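Local structure of pseudoazurin (1PMY) at residues K6-G11 against V17-L22. The protein binds one copper ion per molecule and probably carries electrons in the periplasm as a small blue copper protein. Residues are numbered along the deposited sequence; the frame is centred on the assembly and turned at random.
Sequences KMLNSG and VFDPAL
The Phe18 ring meets Met7 obliquely, with CG of Met7 3.7 Å from CE1 of Phe18. The Met7 sulfur, SD, lies 5.3 Å from the ring centroid and well off the ring normal (72°), completing a Met-aromatic contact. As directly paired residues, Met7 and Phe18 share a face of the sheet; with each CG anti to its carbonyl carbon and beside the backbone N, the two side chains run side by side. That buried face looks toward the metal: the side chain of Phe18 comes within about 4 Å of that of the copper ligand Met86, and Met7 within about 4 Å of that of His40, another ligand, consistent with a place in the second shell of the copper site. Met7 and Phe18 form a non-hydrogen-bonded pair within an antiparallel hairpin, a piece of the cupredoxin beta sandwich, and two hydrogen-bonded pairs flank them. Nearer the turn, Leu8 N donates to Val17 O at 2.9 Å, and Val17 N returns a bond to Leu8 O. On the far side Asp19 N donates to Lys6 O at 3.0 Å, and Lys6 N to Asp19 O. The Lys6 chain, bent at chi2, chi3 and chi4, turns its ammonium back to the backbone oxygen of Ala4, its stronger partner; the bond from NZ to Asp19 O is weak. On the opposite face Leu8 CD1 packs 3.7 Å from Asp19 CB, and Val17 CG2 sits 3.7 Å from Gly11 CA, where the chain returns after the corner at Asn9 and Ser10. Arg114 of helix 109-120 touches Val17 as well.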
ATOM      1  N   LYS A   6       1.037  -9.697  -4.287  1.00 11.86           N
ATOM      2  CA  LYS A   6       0.011 -10.680  -4.018  1.00 13.25           C
ATOM      3  C   LYS A   6      -0.921 -10.234  -2.850  1.00 12.94           C
ATOM      4  O   LYS A   6      -0.429  -9.748  -1.838  1.00 13.64           O
ATOM      5  CB  LYS A   6       0.534 -12.035  -3.589  1.00 14.31           C
ATOM      6  CG  LYS A   6       1.730 -12.676  -4.169  1.00 16.31           C
ATOM      7  CD  LYS A   6       2.130 -12.653  -5.588  1.00 18.48           C
ATOM      8  CE  LYS A   6       2.633 -11.357  -6.201  1.00 19.38           C
ATOM      9  NZ  LYS A   6       3.966 -10.966  -5.535  1.00 20.60           N
ATOM     10  N   MET A   7      -2.196 -10.494  -3.027  1.00 12.06           N
ATOM     11  CA  MET A   7      -3.243 -10.244  -1.981  1.00 12.41           C
ATOM     12  C   MET A   7      -3.544 -11.605  -1.331  1.00 12.04           C
ATOM     13  O   MET A   7      -4.115 -12.495  -2.004  1.00 12.26           O
ATOM     14  CB  MET A   7      -4.440  -9.599  -2.702  1.00 12.90           C
ATOM     15  CG  MET A   7      -3.898  -8.266  -3.255  1.00 14.35           C
ATOM     16  SD  MET A   7      -5.305  -7.302  -3.943  1.00 16.61           S
ATOM     17  CE  MET A   7      -5.742  -8.450  -5.241  1.00 14.44           C
ATOM     18  N   LEU A   8      -3.107 -11.743  -0.112  1.00 12.40           N
ATOM     19  CA  LEU A   8      -3.183 -13.043   0.599  1.00 12.01           C
ATOM     20  C   LEU A   8      -3.967 -13.050   1.917  1.00 12.46           C
ATOM     21  O   LEU A   8      -3.964 -12.140   2.686  1.00 12.30           O
ATOM     22  CB  LEU A   8      -1.747 -13.486   0.962  1.00 12.38           C
ATOM     23  CG  LEU A   8      -0.744 -13.677  -0.145  1.00 13.02           C
ATOM     24  CD1 LEU A   8       0.691 -13.566   0.355  1.00 13.58           C
ATOM     25  CD2 LEU A   8      -0.993 -14.881  -0.968  1.00 13.79           C
ATOM     26  N   ASN A   9      -4.629 -14.198   2.057  1.00 12.22           N
ATOM     27  CA  ASN A   9      -5.313 -14.511   3.338  1.00 13.18           C
ATOM     28  C   ASN A   9      -4.244 -14.762   4.429  1.00 13.18           C
ATOM     29  O   ASN A   9      -4.480 -14.389   5.622  1.00 12.44           O
ATOM     30  CB  ASN A   9      -6.217 -15.719   3.178  1.00 13.05           C
ATOM     31  CG  ASN A   9      -7.426 -15.498   2.351  1.00 12.98           C
ATOM     32  OD1 ASN A   9      -7.773 -14.329   1.949  1.00 13.27           O
ATOM     33  ND2 ASN A   9      -8.202 -16.553   2.133  1.00 13.12           N
ATOM     34  N   SER A  10      -3.192 -15.454   4.073  1.00 14.66           N
ATOM     35  CA  SER A  10      -2.098 -15.827   5.001  1.00 16.38           C
ATOM     36  C   SER A  10      -0.760 -15.681   4.326  1.00 16.57           C
ATOM     37  O   SER A  10      -0.554 -16.160   3.201  1.00 17.55           O
ATOM     38  CB  SER A  10      -2.390 -17.204   5.605  1.00 17.42           C
ATOM     39  OG  SER A  10      -1.575 -17.437   6.765  1.00 18.71           O
ATOM     40  N   GLY A  11       0.166 -14.945   4.917  1.00 17.02           N
ATOM     41  CA  GLY A  11       1.503 -14.701   4.325  1.00 17.48           C
ATOM     42  C   GLY A  11       2.441 -14.104   5.358  1.00 17.99           C
ATOM     43  O   GLY A  11       2.135 -14.244   6.565  1.00 18.08           O
ATOM     44  N   VAL A  17      -2.635 -10.061   4.396  1.00 11.85           N
ATOM     45  CA  VAL A  17      -1.451  -9.340   4.035  1.00 11.75           C
ATOM     46  C   VAL A  17      -1.206  -9.180   2.488  1.00 11.18           C
ATOM     47  O   VAL A  17      -1.756  -9.917   1.673  1.00 10.28           O
ATOM     48  CB  VAL A  17      -0.180  -9.996   4.644  1.00 12.25           C
ATOM     49  CG1 VAL A  17      -0.306 -10.242   6.154  1.00 12.10           C
ATOM     50  CG2 VAL A  17       0.103 -11.324   3.962  1.00 12.26           C
ATOM     51  N   PHE A  18      -0.447  -8.137   2.214  1.00 10.08           N
ATOM     52  CA  PHE A  18       0.039  -7.840   0.888  1.00 10.98           C
ATOM     53  C   PHE A  18       1.478  -8.411   0.964  1.00 11.89           C
ATOM     54  O   PHE A  18       2.123  -8.200   2.000  1.00 12.02           O
ATOM     55  CB  PHE A  18       0.054  -6.366   0.498  1.00 10.79           C
ATOM     56  CG  PHE A  18      -1.277  -5.759   0.200  1.00 10.92           C
ATOM     57  CD1 PHE A  18      -1.952  -5.882  -1.017  1.00 11.57           C
ATOM     58  CD2 PHE A  18      -1.799  -4.888   1.173  1.00 10.93           C
ATOM     59  CE1 PHE A  18      -3.175  -5.206  -1.220  1.00 10.51           C
ATOM     60  CE2 PHE A  18      -3.034  -4.255   0.978  1.00 11.52           C
ATOM     61  CZ  PHE A  18      -3.752  -4.426  -0.173  1.00 11.38           C
ATOM     62  N   ASP A  19       1.899  -8.987  -0.153  1.00 12.21           N
ATOM     63  CA  ASP A  19       3.345  -9.492  -0.083  1.00 13.99           C
ATOM     64  C   ASP A  19       3.985  -9.124  -1.423  1.00 13.49           C
ATOM     65  O   ASP A  19       3.541  -9.744  -2.427  1.00 14.33           O
ATOM     66  CB  ASP A  19       3.313 -11.014   0.139  1.00 15.24           C
ATOM     67  CG  ASP A  19       4.738 -11.597   0.201  1.00 16.42           C
ATOM     68  OD1 ASP A  19       5.703 -10.821   0.377  1.00 17.31           O
ATOM     69  OD2 ASP A  19       4.879 -12.833   0.150  1.00 17.57           O
ATOM     70  N   PRO A  20       4.950  -8.255  -1.426  1.00 13.12           N
ATOM     71  CA  PRO A  20       5.510  -7.538  -0.327  1.00 12.82           C
ATOM     72  C   PRO A  20       4.585  -6.366   0.173  1.00 13.03           C
ATOM     73  O   PRO A  20       3.791  -5.980  -0.630  1.00 12.96           O
ATOM     74  CB  PRO A  20       6.804  -6.969  -0.886  1.00 13.59           C
ATOM     75  CG  PRO A  20       6.496  -6.698  -2.316  1.00 13.51           C
ATOM     76  CD  PRO A  20       5.648  -7.944  -2.705  1.00 13.96           C
ATOM     77  N   ALA A  21       4.832  -6.058   1.440  1.00 12.55           N
ATOM     78  CA  ALA A  21       4.016  -4.979   2.067  1.00 12.70           C
ATOM     79  C   ALA A  21       4.696  -3.638   1.876  1.00 12.15           C
ATOM     80  O   ALA A  21       4.042  -2.531   2.023  1.00 11.40           O
ATOM     81  CB  ALA A  21       3.827  -5.364   3.534  1.00 12.40           C
ATOM     82  N   LEU A  22       5.960  -3.623   1.508  1.00 11.61           N
ATOM     83  CA  LEU A  22       6.780  -2.440   1.227  1.00 11.31           C
ATOM     84  C   LEU A  22       7.416  -2.566  -0.176  1.00 11.55           C
ATOM     85  O   LEU A  22       8.089  -3.561  -0.458  1.00 11.50           O
ATOM     86  CB  LEU A  22       7.739  -2.184   2.400  1.00 11.57           C
ATOM     87  CG  LEU A  22       8.767  -1.069   2.057  1.00 12.35           C
ATOM     88  CD1 LEU A  22       8.127   0.266   1.969  1.00 12.62           C
ATOM     89  CD2 LEU A  22       9.902  -1.149   3.045  1.00 12.48           C
TER